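Long-range contacts in probable benzoylformate decarboxylase (Rhodococcus jostii, PDB 7ORX), which binds thiamine diphosphate and belongs to the thiamine diphosphate-dependent enzymes, whose chains fold into three alpha/beta domains: residues T21-N26 with F42-G47; A67-L72 with V96-Q101; L46-G51 with A440-A445; V126-E131 with V157-P162. All coordinates share one frame; numbering follows the deposited sequence.

From the N terminus, contact 1 closes first, bringing residues 42-47 back beside 21-26 after a short loop that holds helix 32-35. Contact 3 opens where contact 1 ends, sharing Leu46 and Gly47, and does not close until residues 440-445. Inside that very long loop, contacts 2 and 4 follow one another in series. Contacts 1, 2 and 4 build a single six-stranded parallel sheet: backbone bonds from Phe24 to Leu69 and Asn71 join contact 1 to contact 2, and the bond from Val97 N to Val157 O joins contact 2 to contact 4. Contact 3 alone leaves this sheet, tying its domain to the C-terminal thiamine diphosphate-binding domain.

Contact 1 of 4, residues T21-N26 with F42-G47; sequences TTVFGN and FRYVLG
Thr22 pairs with Arg43 and Gly25 with Leu46 as strands 22-25 and 43-46 run parallel, their axes 4.6 Å apart at closest and 24° from exact alignment. Five backbone hydrogen bonds alternate between the strands, from Arg43 N to Thr21 O at one end to Gly47 N to Gly25 O at the other. Strand 43-46 is the outermost strand, within this chain, of the parallel sheet of the N-terminal thiamine diphosphate-binding domain; strand 22-25 has strand 68-73 on its other flank and leads into Asn26 of the cofactor pocket. Before the strands begin, Thr21 CA sits over the Phe42 ring, 4.0 Å from its centroid, while Val23 CG2 meets that ring at its edge. On the face that Val23 shares with Tyr44, Val23 CG1 lies 3.9 Å from Tyr44 CD1. Tyr44 CG is anti to the backbone N (chi1 -173°), which leans the ring toward Gly25 and brings Tyr44 CZ to 3.6 Å from Gly25 CA. On the other face, Thr22 CG2 lies over one face of the Arg43 guanidinium, toward its rim, and Phe24 CD2 runs alongside Val45 CB at 3.8 Å, with Met56 and Leu418 packing on this pair.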
loop_
_atom_site.group_PDB
_atom_site.type_symbol
_atom_site.label_atom_id
_atom_site.label_comp_id
_atom_site.label_asym_id
_atom_site.label_seq_id
_atom_site.Cartn_x
_atom_site.Cartn_y
_atom_site.Cartn_z
ATOM N N THR C 21 16.284 25.390 9.910
ATOM C CA THR C 21 17.736 25.641 9.775
ATOM C C THR C 21 18.574 24.649 10.602
ATOM O O THR C 21 19.798 24.736 10.525
ATOM C CB THR C 21 18.019 27.084 10.168
ATOM O OG1 THR C 21 17.281 27.309 11.362
ATOM C CG2 THR C 21 17.572 28.051 9.105
ATOM N N THR C 22 17.944 23.706 11.298
ATOM C CA THR C 22 18.633 22.629 12.024
ATOM C C THR C 22 18.287 21.301 11.373
ATOM O O THR C 22 17.118 20.971 11.298
ATOM C CB THR C 22 18.239 22.666 13.498
ATOM O OG1 THR C 22 18.488 23.995 13.934
ATOM C CG2 THR C 22 19.005 21.673 14.336
ATOM N N VAL C 23 19.276 20.574 10.909
ATOM C CA VAL C 23 19.060 19.343 10.101
ATOM C C VAL C 23 19.683 18.137 10.844
ATOM O O VAL C 23 20.889 18.183 11.163
ATOM C CB VAL C 23 19.680 19.552 8.713
ATOM C CG1 VAL C 23 19.485 18.355 7.809
ATOM C CG2 VAL C 23 19.153 20.798 8.089
ATOM N N PHE C 24 18.913 17.103 11.126
ATOM C CA PHE C 24 19.409 15.885 11.803
ATOM C C PHE C 24 19.650 14.845 10.715
ATOM O O PHE C 24 18.779 14.747 9.872
ATOM C CB PHE C 24 18.389 15.476 12.857
ATOM C CG PHE C 24 18.187 16.502 13.950
ATOM C CD1 PHE C 24 17.321 17.576 13.785
ATOM C CD2 PHE C 24 18.882 16.406 15.141
ATOM C CE1 PHE C 24 17.135 18.496 14.806
ATOM C CE2 PHE C 24 18.691 17.336 16.150
ATOM C CZ PHE C 24 17.816 18.380 15.982
ATOM N N GLY C 25 20.779 14.148 10.675
ATOM C CA GLY C 25 21.082 13.296 9.520
ATOM C C GLY C 25 22.032 12.160 9.864
ATOM O O GLY C 25 22.765 12.236 10.865
ATOM N N ASN C 26 21.960 11.084 9.098
ATOM C CA ASN C 26 23.060 10.136 8.901
ATOM C C ASN C 26 23.229 10.005 7.395
ATOM O O ASN C 26 22.327 9.536 6.707
ATOM C CB ASN C 26 22.773 8.770 9.512
ATOM C CG ASN C 26 23.969 7.835 9.402
ATOM O OD1 ASN C 26 24.042 7.018 8.473
ATOM N ND2 ASN C 26 24.912 7.978 10.327
ATOM N N PHE C 42 22.908 27.275 8.558
ATOM C CA PHE C 42 22.272 25.961 8.864
ATOM C C PHE C 42 23.253 25.104 9.677
ATOM O O PHE C 42 24.477 25.160 9.380
ATOM C CB PHE C 42 21.946 25.172 7.596
ATOM C CG PHE C 42 20.695 25.564 6.857
ATOM C CD1 PHE C 42 20.479 26.863 6.446
ATOM C CD2 PHE C 42 19.746 24.615 6.533
ATOM C CE1 PHE C 42 19.338 27.215 5.758
ATOM C CE2 PHE C 42 18.592 24.974 5.864
ATOM C CZ PHE C 42 18.393 26.272 5.476
ATOM N N ARG C 43 22.740 24.318 10.630
ATOM C CA ARG C 43 23.567 23.366 11.399
ATOM C C ARG C 43 23.116 21.947 11.118
ATOM O O ARG C 43 21.944 21.706 11.156
ATOM C CB ARG C 43 23.610 23.689 12.894
ATOM C CG ARG C 43 22.310 23.740 13.684
ATOM C CD ARG C 43 22.780 24.399 14.992
ATOM N NE ARG C 43 22.120 24.139 16.274
ATOM C CZ ARG C 43 20.934 24.606 16.635
ATOM N NH1 ARG C 43 20.218 25.332 15.799
ATOM N NH2 ARG C 43 20.447 24.338 17.826
ATOM N N TYR C 44 24.056 21.066 10.803
ATOM C CA TYR C 44 23.798 19.628 10.600
ATOM C C TYR C 44 24.150 18.910 11.903
ATOM O O TYR C 44 25.214 19.176 12.499
ATOM C CB TYR C 44 24.613 19.127 9.417
ATOM C CG TYR C 44 24.325 17.719 8.976
ATOM C CD1 TYR C 44 23.312 17.428 8.077
ATOM C CD2 TYR C 44 25.104 16.674 9.431
ATOM C CE1 TYR C 44 23.090 16.130 7.633
ATOM C CE2 TYR C 44 24.881 15.365 9.029
ATOM C CZ TYR C 44 23.890 15.093 8.097
ATOM O OH TYR C 44 23.696 13.790 7.720
ATOM N N VAL C 45 23.268 18.041 12.376
ATOM C CA VAL C 45 23.536 17.255 13.604
ATOM C C VAL C 45 23.615 15.777 13.208
ATOM O O VAL C 45 22.623 15.180 12.884
ATOM C CB VAL C 45 22.472 17.544 14.669
ATOM C CG1 VAL C 45 22.792 16.761 15.914
ATOM C CG2 VAL C 45 22.351 19.022 15.002
ATOM N N LEU C 46 24.808 15.235 13.166
ATOM C CA LEU C 46 25.016 13.829 12.761
ATOM C C LEU C 46 24.648 12.894 13.935
ATOM O O LEU C 46 25.016 13.188 15.092
ATOM C CB LEU C 46 26.485 13.704 12.337
ATOM C CG LEU C 46 27.010 12.297 12.070
ATOM C CD1 LEU C 46 26.320 11.674 10.866
ATOM C CD2 LEU C 46 28.515 12.338 11.856
ATOM N N GLY C 47 23.944 11.811 13.630
ATOM C CA GLY C 47 23.727 10.658 14.519
ATOM C C GLY C 47 24.261 9.403 13.848
ATOM O O GLY C 47 24.227 9.351 12.600
#

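Contact 2 of 4, residues A67-L72 with V96-Q101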
loop_
_atom_site.group_PDB
_atom_site.type_symbol
_atom_site.label_atom_id
_atom_site.label_comp_id
_atom_site.label_asym_id
_atom_site.label_seq_id
_atom_site.Cartn_x
_atom_site.Cartn_y
_atom_site.Cartn_z
ATOM N N ALA C 67 8.186 22.552 13.142
ATOM C CA ALA C 67 8.535 21.492 12.170
ATOM C C ALA C 67 10.045 21.314 12.192
ATOM O O ALA C 67 10.704 22.292 12.473
ATOM C CB ALA C 67 8.063 21.874 10.792
ATOM N N THR C 68 10.580 20.126 11.905
ATOM C CA THR C 68 12.041 19.849 12.028
ATOM C C THR C 68 12.523 18.931 10.921
ATOM O O THR C 68 11.823 17.984 10.640
ATOM C CB THR C 68 12.332 19.206 13.388
ATOM O OG1 THR C 68 11.917 20.174 14.345
ATOM C CG2 THR C 68 13.781 18.840 13.615
ATOM N N LEU C 69 13.692 19.189 10.360
ATOM C CA LEU C 69 14.120 18.499 9.121
ATOM C C LEU C 69 15.016 17.320 9.477
ATOM O O LEU C 69 15.946 17.484 10.239
ATOM C CB LEU C 69 14.857 19.502 8.221
ATOM C CG LEU C 69 15.258 18.990 6.839
ATOM C CD1 LEU C 69 14.052 18.524 6.025
ATOM C CD2 LEU C 69 15.986 20.092 6.081
ATOM N N VAL C 70 14.773 16.182 8.870
ATOM C CA VAL C 70 15.632 14.977 9.013
ATOM C C VAL C 70 16.120 14.608 7.613
ATOM O O VAL C 70 15.337 14.792 6.703
ATOM C CB VAL C 70 14.800 13.853 9.633
ATOM C CG1 VAL C 70 15.577 12.565 9.697
ATOM C CG2 VAL C 70 14.248 14.273 10.987
ATOM N N ASN C 71 17.335 14.093 7.447
ATOM C CA ASN C 71 17.845 13.666 6.128
ATOM C C ASN C 71 18.488 12.287 6.275
ATOM O O ASN C 71 19.528 12.147 6.944
ATOM C CB ASN C 71 18.796 14.710 5.563
ATOM C CG ASN C 71 19.325 14.353 4.190
ATOM O OD1 ASN C 71 18.582 13.904 3.319
ATOM N ND2 ASN C 71 20.616 14.550 3.989
ATOM N N LEU C 72 17.922 11.271 5.647
ATOM C CA LEU C 72 18.333 9.869 5.838
ATOM C C LEU C 72 18.789 9.295 4.505
ATOM O O LEU C 72 18.553 9.920 3.460
ATOM C CB LEU C 72 17.124 9.091 6.349
ATOM C CG LEU C 72 16.573 9.561 7.684
ATOM C CD1 LEU C 72 15.263 8.842 8.012
ATOM C CD2 LEU C 72 17.594 9.339 8.788
ATOM N N VAL C 96 9.738 16.465 9.218
ATOM C CA VAL C 96 9.786 16.417 7.736
ATOM C C VAL C 96 10.975 15.535 7.367
ATOM O O VAL C 96 12.108 15.976 7.521
ATOM C CB VAL C 96 9.949 17.839 7.218
ATOM C CG1 VAL C 96 10.021 17.829 5.716
ATOM C CG2 VAL C 96 8.855 18.736 7.751
ATOM N N VAL C 97 10.741 14.307 6.963
ATOM C CA VAL C 97 11.862 13.366 6.751
ATOM C C VAL C 97 12.128 13.287 5.255
ATOM O O VAL C 97 11.277 12.749 4.561
ATOM C CB VAL C 97 11.469 11.990 7.292
ATOM C CG1 VAL C 97 12.582 10.969 7.130
ATOM C CG2 VAL C 97 10.994 12.084 8.724
ATOM N N THR C 98 13.265 13.801 4.783
ATOM C CA THR C 98 13.744 13.619 3.393
ATOM C C THR C 98 14.738 12.445 3.335
ATOM O O THR C 98 15.570 12.287 4.233
ATOM C CB THR C 98 14.383 14.901 2.871
ATOM O OG1 THR C 98 15.620 15.062 3.560
ATOM C CG2 THR C 98 13.530 16.129 3.109
ATOM N N ALA C 99 14.670 11.656 2.273
ATOM C CA ALA C 99 15.594 10.538 2.024
ATOM C C ALA C 99 16.242 10.737 0.654
ATOM O O ALA C 99 15.548 11.092 -0.280
ATOM C CB ALA C 99 14.820 9.250 2.095
ATOM N N GLY C 100 17.545 10.530 0.549
ATOM C CA GLY C 100 18.228 10.414 -0.744
ATOM C C GLY C 100 17.736 9.208 -1.528
ATOM O O GLY C 100 17.509 8.135 -0.962
ATOM N N GLN C 101 17.612 9.362 -2.833
ATOM C CA GLN C 101 17.277 8.255 -3.754
ATOM C C GLN C 101 18.339 8.231 -4.845
ATOM O O GLN C 101 19.012 9.235 -5.059
ATOM C CB GLN C 101 15.852 8.443 -4.258
ATOM C CG GLN C 101 15.481 7.581 -5.437
ATOM C CD GLN C 101 15.327 6.132 -5.027
ATOM O OE1 GLN C 101 16.324 5.421 -4.819
ATOM N NE2 GLN C 101 14.074 5.689 -4.939
#
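Thr98 does much of the side-chain work where strand 96-101 lies against Leu69, Val70 and Asn71. Its CB stands 4.0 Å from Val70 O. From there the two branches part: with OG1 set between the backbone N and the carbonyl carbon (chi1 71°), the hydroxyl of Thr98 lies 3.2 Å from Val70 O and equally far from Asn71 OD1. Where its proton goes is not settled. The methyl, CG2, points back toward the start of the strand and meets Leu69 CD1 at 3.8 Å. Val70 O is also the acceptor for Thr98 N, one of five backbone hydrogen bonds between the strands, which run from Val96 N to Thr68 O at one end to Gly100 N to Leu72 O at the other. On the face of Val70 and Leu72, apolar side chains meet, Leu72 CD1 touching Val97 CG1 at 3.5 Å, with Val53 and Ala57 of helix 50-64 packed on Val70. Neighbouring parallel strands joined through helices 74-79 and 82-90, flanked by strands 22-25 and 157-162, make this a beta-alpha-beta crossover at the buried centre of an alpha/beta domain.

Contact 3 of 4, residues L46-G51 with A440-A445. With TPP (thiamine diphosphate), chain K.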
loop_
_atom_site.group_PDB
_atom_site.type_symbol
_atom_site.label_atom_id
_atom_site.label_comp_id
_atom_site.label_asym_id
_atom_site.label_seq_id
_atom_site.Cartn_x
_atom_site.Cartn_y
_atom_site.Cartn_z
ATOM N N LEU C 46 24.808 15.235 13.166
ATOM C CA LEU C 46 25.016 13.829 12.761
ATOM C C LEU C 46 24.648 12.894 13.935
ATOM O O LEU C 46 25.016 13.188 15.092
ATOM C CB LEU C 46 26.485 13.704 12.337
ATOM C CG LEU C 46 27.010 12.297 12.070
ATOM C CD1 LEU C 46 26.320 11.674 10.866
ATOM C CD2 LEU C 46 28.515 12.338 11.856
ATOM N N GLY C 47 23.944 11.811 13.630
ATOM C CA GLY C 47 23.727 10.658 14.519
ATOM C C GLY C 47 24.261 9.403 13.848
ATOM O O GLY C 47 24.227 9.351 12.600
ATOM N N LEU C 48 24.826 8.456 14.620
ATOM C CA LEU C 48 25.564 7.293 14.044
ATOM C C LEU C 48 24.604 6.205 13.554
ATOM O O LEU C 48 25.104 5.206 12.990
ATOM C CB LEU C 48 26.497 6.729 15.101
ATOM C CG LEU C 48 27.488 7.723 15.651
ATOM C CD1 LEU C 48 28.283 7.084 16.736
ATOM C CD2 LEU C 48 28.430 8.167 14.593
ATOM N N HIS C 49 23.300 6.436 13.716
ATOM C CA HIS C 49 22.228 5.434 13.592
ATOM C C HIS C 49 20.938 6.228 13.369
ATOM O O HIS C 49 20.765 7.278 13.987
ATOM C CB HIS C 49 22.243 4.530 14.834
ATOM C CG HIS C 49 21.217 3.463 14.773
ATOM N ND1 HIS C 49 21.374 2.364 13.954
ATOM C CD2 HIS C 49 19.994 3.352 15.330
ATOM C CE1 HIS C 49 20.281 1.612 13.982
ATOM N NE2 HIS C 49 19.405 2.208 14.819
ATOM N N GLU C 50 20.094 5.789 12.445
ATOM C CA GLU C 50 18.986 6.625 11.911
ATOM C C GLU C 50 17.887 6.735 12.959
ATOM O O GLU C 50 17.224 7.770 13.008
ATOM C CB GLU C 50 18.466 6.020 10.618
ATOM C CG GLU C 50 19.468 6.108 9.490
ATOM C CD GLU C 50 20.582 5.054 9.408
ATOM O OE1 GLU C 50 20.681 4.148 10.322
ATOM O OE2 GLU C 50 21.389 5.126 8.418
ATOM N N GLY C 51 17.683 5.690 13.751
ATOM C CA GLY C 51 16.700 5.717 14.851
ATOM C C GLY C 51 17.047 6.766 15.896
ATOM O O GLY C 51 16.143 7.490 16.377
ATOM N N ALA C 440 23.285 7.891 20.540
ATOM C CA ALA C 440 23.004 9.333 20.674
ATOM C C ALA C 440 23.947 9.959 21.688
ATOM O O ALA C 440 24.054 11.207 21.708
ATOM C CB ALA C 440 21.593 9.573 21.083
ATOM N N LEU C 441 24.610 9.152 22.513
ATOM C CA LEU C 441 25.596 9.693 23.472
ATOM C C LEU C 441 26.756 10.331 22.713
ATOM O O LEU C 441 27.250 11.379 23.161
ATOM C CB LEU C 441 26.090 8.566 24.372
ATOM C CG LEU C 441 25.135 8.132 25.470
ATOM C CD1 LEU C 441 25.774 7.001 26.258
ATOM C CD2 LEU C 441 24.787 9.316 26.373
ATOM N N TRP C 442 27.181 9.716 21.610
ATOM C CA TRP C 442 28.229 10.269 20.705
ATOM C C TRP C 442 27.849 11.678 20.247
ATOM O O TRP C 442 28.690 12.569 20.375
ATOM C CB TRP C 442 28.417 9.365 19.500
ATOM C CG TRP C 442 29.510 9.828 18.595
ATOM C CD1 TRP C 442 30.842 9.557 18.732
ATOM C CD2 TRP C 442 29.368 10.625 17.412
ATOM N NE1 TRP C 442 31.539 10.136 17.709
ATOM C CE2 TRP C 442 30.655 10.780 16.871
ATOM C CE3 TRP C 442 28.298 11.220 16.762
ATOM C CZ2 TRP C 442 30.893 11.517 15.714
ATOM C CZ3 TRP C 442 28.531 11.940 15.605
ATOM C CH2 TRP C 442 29.813 12.086 15.097
ATOM N N SER C 443 26.612 11.868 19.798
ATOM C CA SER C 443 26.116 13.179 19.332
ATOM C C SER C 443 26.228 14.188 20.471
ATOM O O SER C 443 26.763 15.263 20.258
ATOM C CB SER C 443 24.738 13.057 18.774
ATOM O OG SER C 443 24.777 12.223 17.618
ATOM N N ALA C 444 25.837 13.829 21.670
ATOM C CA ALA C 444 25.952 14.720 22.848
ATOM C C ALA C 444 27.409 15.109 23.076
ATOM O O ALA C 444 27.700 16.293 23.412
ATOM C CB ALA C 444 25.367 14.009 24.035
ATOM N N ALA C 445 28.313 14.140 22.939
ATOM C CA ALA C 445 29.752 14.384 23.151
ATOM C C ALA C 445 30.271 15.328 22.082
ATOM O O ALA C 445 30.778 16.380 22.467
ATOM C CB ALA C 445 30.531 13.085 23.143
HETATM N "N1'" TPP K . 23.316 4.283 6.793
HETATM C "C2'" TPP K . 23.012 3.028 6.438
HETATM C CM2 TPP K . 22.038 2.278 7.286
HETATM N "N3'" TPP K . 23.504 2.391 5.375
HETATM C "C4'" TPP K . 24.376 3.057 4.603
HETATM N "N4'" TPP K . 24.851 2.406 3.527
HETATM C "C5'" TPP K . 24.775 4.378 4.905
HETATM C "C6'" TPP K . 24.194 4.946 6.022
HETATM C "C7'" TPP K . 25.762 5.134 4.048
HETATM N N3 TPP K . 27.122 4.578 4.119
HETATM C C2 TPP K . 27.575 3.684 3.242
HETATM S S1 TPP K . 29.277 3.714 3.175
HETATM C C5 TPP K . 29.306 4.523 4.716
HETATM C C4 TPP K . 28.072 4.946 5.080
HETATM C CM4 TPP K . 27.720 5.704 6.325
HETATM C C6 TPP K . 30.592 4.664 5.491
HETATM C C7 TPP K . 30.781 3.587 6.550
HETATM O O7 TPP K . 32.034 3.824 7.255
HETATM P PA TPP K . 33.016 2.601 7.642
HETATM O O1A TPP K . 32.209 1.399 7.996
HETATM O O2A TPP K . 33.964 3.253 8.588
HETATM O O3A TPP K . 33.768 2.196 6.292
HETATM P PB TPP K . 35.027 2.855 5.562
HETATM O O1B TPP K . 35.953 1.723 5.153
HETATM O O2B TPP K . 34.444 3.571 4.379
HETATM O O3B TPP K . 35.643 3.790 6.573
HETATM O O HOH W 1 24.277 9.257 17.421
#
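This is an interdomain contact within one chain: Leu46, which ends strand 43-46, and Leu48, on the way into helix 50-64 of the N-terminal domain, pack on Trp442 and Ser443 of helix 440-447 in the C-terminal domain. The Leu48 side chain stands at about a right angle to the indole. Its CD2 methyl sits over the six-membered ring, 3.8 Å from the centroid and 12° off the normal, and Leu48 CD1 reaches Trp442 CG at 3.5 Å. Leu46 CD2 approaches the far end of the indole obliquely, 3.5 Å from Trp442 CH2. Trp442 CG is anti to the backbone N (chi1 -177°), which swings the ring out to the two leucines, and NE1 is hydrogen-bonded to Pro482 O of the second subunit. Beside this apolar patch, Ser443 OG donates to Leu46 O over 2.7 Å, in the carbonyl plane and on a lone pair. A water accepts from Leu48 N and donates to Ser443 OG, so the hydroxyl is tied to Leu46 directly and to Leu48 through the water. Two residues past Leu48, Glu50 OE2 comes within 2.7 Å of N1' of thiamine diphosphate, and Glu50 OE1 is hydrogen-bonded to Asn80 ND2. Ser433 and Gly432 of the second subunit also bind this cofactor. A glutamate at N1' in a pocket shared between two subunits is the hallmark of the thiamine diphosphate-dependent enzyme active site.

Contact 4 of 4, residues V126-E131 with V157-P162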
loop_
_atom_site.group_PDB
_atom_site.type_symbol
_atom_site.label_atom_id
_atom_site.label_comp_id
_atom_site.label_asym_id
_atom_site.label_seq_id
_atom_site.Cartn_x
_atom_site.Cartn_y
_atom_site.Cartn_z
ATOM N N VAL C 126 3.772 7.795 8.690
ATOM C CA VAL C 126 3.704 9.156 8.088
ATOM C C VAL C 126 2.291 9.487 7.616
ATOM O O VAL C 126 1.663 8.588 7.056
ATOM C CB VAL C 126 4.729 9.208 6.959
ATOM C CG1 VAL C 126 6.130 8.910 7.497
ATOM C CG2 VAL C 126 4.390 8.221 5.858
ATOM N N LYS C 127 1.817 10.712 7.882
ATOM C CA LYS C 127 0.532 11.257 7.370
ATOM C C LYS C 127 0.514 11.310 5.842
ATOM O O LYS C 127 -0.552 11.318 5.253
ATOM C CB LYS C 127 0.376 12.751 7.607
ATOM C CG LYS C 127 0.119 13.167 9.017
ATOM C CD LYS C 127 0.123 14.658 9.122
ATOM C CE LYS C 127 -1.052 15.250 8.381
ATOM N NZ LYS C 127 -1.511 16.487 9.043
ATOM N N TRP C 128 1.671 11.565 5.258
ATOM C CA TRP C 128 1.785 11.923 3.831
ATOM C C TRP C 128 3.181 11.585 3.333
ATOM O O TRP C 128 4.132 11.863 4.071
ATOM C CB TRP C 128 1.500 13.414 3.640
ATOM C CG TRP C 128 1.415 13.737 2.181
ATOM C CD1 TRP C 128 0.445 13.323 1.315
ATOM C CD2 TRP C 128 2.410 14.391 1.382
ATOM N NE1 TRP C 128 0.792 13.660 0.033
ATOM C CE2 TRP C 128 1.955 14.365 0.053
ATOM C CE3 TRP C 128 3.626 15.010 1.668
ATOM C CZ2 TRP C 128 2.638 14.983 -0.976
ATOM C CZ3 TRP C 128 4.329 15.597 0.643
ATOM C CH2 TRP C 128 3.836 15.586 -0.669
ATOM N N SER C 129 3.298 11.051 2.124
ATOM C CA SER C 129 4.622 10.697 1.560
ATOM C C SER C 129 4.612 10.902 0.046
ATOM O O SER C 129 3.598 10.662 -0.543
ATOM C CB SER C 129 4.996 9.277 1.976
ATOM O OG SER C 129 4.665 8.338 0.958
ATOM N N SER C 130 5.710 11.365 -0.534
ATOM C CA SER C 130 5.846 11.646 -1.980
ATOM C C SER C 130 7.221 11.225 -2.460
ATOM O O SER C 130 8.161 11.533 -1.755
ATOM C CB SER C 130 5.615 13.096 -2.263
ATOM O OG SER C 130 5.587 13.314 -3.679
ATOM N N GLU C 131 7.310 10.558 -3.609
ATOM C CA GLU C 131 8.517 10.646 -4.470
ATOM C C GLU C 131 8.146 11.583 -5.622
ATOM O O GLU C 131 7.489 11.128 -6.541
ATOM C CB GLU C 131 8.997 9.249 -4.918
ATOM C CG GLU C 131 10.345 9.268 -5.672
ATOM C CD GLU C 131 11.115 7.949 -5.835
ATOM O OE1 GLU C 131 12.076 7.675 -5.031
ATOM O OE2 GLU C 131 10.817 7.213 -6.815
ATOM N N VAL C 157 5.994 13.384 7.891
ATOM C CA VAL C 157 5.825 13.349 6.401
ATOM C C VAL C 157 7.152 12.863 5.806
ATOM O O VAL C 157 8.190 13.078 6.444
ATOM C CB VAL C 157 5.444 14.750 5.898
ATOM C CG1 VAL C 157 4.235 15.251 6.638
ATOM C CG2 VAL C 157 6.556 15.740 6.129
ATOM N N TYR C 158 7.138 12.239 4.642
ATOM C CA TYR C 158 8.349 11.664 4.034
ATOM C C TYR C 158 8.413 12.076 2.572
ATOM O O TYR C 158 7.423 12.004 1.917
ATOM C CB TYR C 158 8.294 10.150 4.129
ATOM C CG TYR C 158 9.471 9.386 3.578
ATOM C CD1 TYR C 158 10.647 9.231 4.289
ATOM C CD2 TYR C 158 9.354 8.699 2.394
ATOM C CE1 TYR C 158 11.700 8.473 3.800
ATOM C CE2 TYR C 158 10.386 7.927 1.892
ATOM C CZ TYR C 158 11.561 7.793 2.608
ATOM O OH TYR C 158 12.569 7.030 2.088
ATOM N N VAL C 159 9.584 12.478 2.111
ATOM C CA VAL C 159 9.834 12.925 0.725
ATOM C C VAL C 159 11.115 12.227 0.282
ATOM O O VAL C 159 12.135 12.466 0.930
ATOM C CB VAL C 159 9.982 14.449 0.668
ATOM C CG1 VAL C 159 10.302 14.870 -0.740
ATOM C CG2 VAL C 159 8.749 15.159 1.179
ATOM N N SER C 160 11.071 11.414 -0.775
ATOM C CA SER C 160 12.270 10.723 -1.327
ATOM C C SER C 160 12.712 11.508 -2.546
ATOM O O SER C 160 11.895 11.642 -3.392
ATOM C CB SER C 160 11.955 9.259 -1.646
ATOM O OG SER C 160 12.872 8.672 -2.556
ATOM N N VAL C 161 13.938 12.026 -2.605
ATOM C CA VAL C 161 14.413 12.876 -3.741
ATOM C C VAL C 161 15.632 12.209 -4.387
ATOM O O VAL C 161 16.651 11.980 -3.715
ATOM C CB VAL C 161 14.740 14.306 -3.281
ATOM C CG1 VAL C 161 15.188 15.130 -4.465
ATOM C CG2 VAL C 161 13.593 14.929 -2.508
ATOM N N PRO C 162 15.547 11.848 -5.694
ATOM C CA PRO C 162 16.689 11.351 -6.450
ATOM C C PRO C 162 17.797 12.404 -6.458
ATOM O O PRO C 162 17.507 13.596 -6.597
ATOM C CB PRO C 162 16.141 11.109 -7.859
ATOM C CG PRO C 162 14.658 10.928 -7.681
ATOM C CD PRO C 162 14.311 11.775 -6.482
#
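Tyr158 and Trp128 carry the flat groups here, on opposite faces of the sheet. Ser129 CB lies at the edge of the Tyr158 ring, near its plane, and also touches Tyr158 CB at 4.0 Å; Val126 CG1 reaches the same CB. The Trp128 indole meets Val159 CG2 obliquely and loosely, CZ3 being 4.5 Å away, while Gln144 and Thr148 of helix 138-149 pack against it. That helix is the connection in a beta-alpha-beta unit, strand 128-130, helix 138-149, strand 157-162, and it packs on the face of Trp128, Ser130 and Val159. The strands run parallel to within 4°, their axes 4.8 Å apart at closest. Tyr158 N bonds to Trp128 O, Ser130 N to Tyr158 O, and Ser160 N to Ser130 O, each at 3.1 Å. Strand 128-130 is outermost in the sheet within this chain; strand 157-162 has strand 95-101 beyond it. The polar ends of the other face are held elsewhere, Tyr158 OH by Ser78 OG and Ser129 OG by Gly119 O. At the end of the pair the Glu131 chain extends beyond CG, which carries its carboxylate across to Ser160. Glu131 OE1 accepts a hydrogen bond from Gln101 NE2 and, on its anti lone pair, another from Ser160 OG at 2.8 Å.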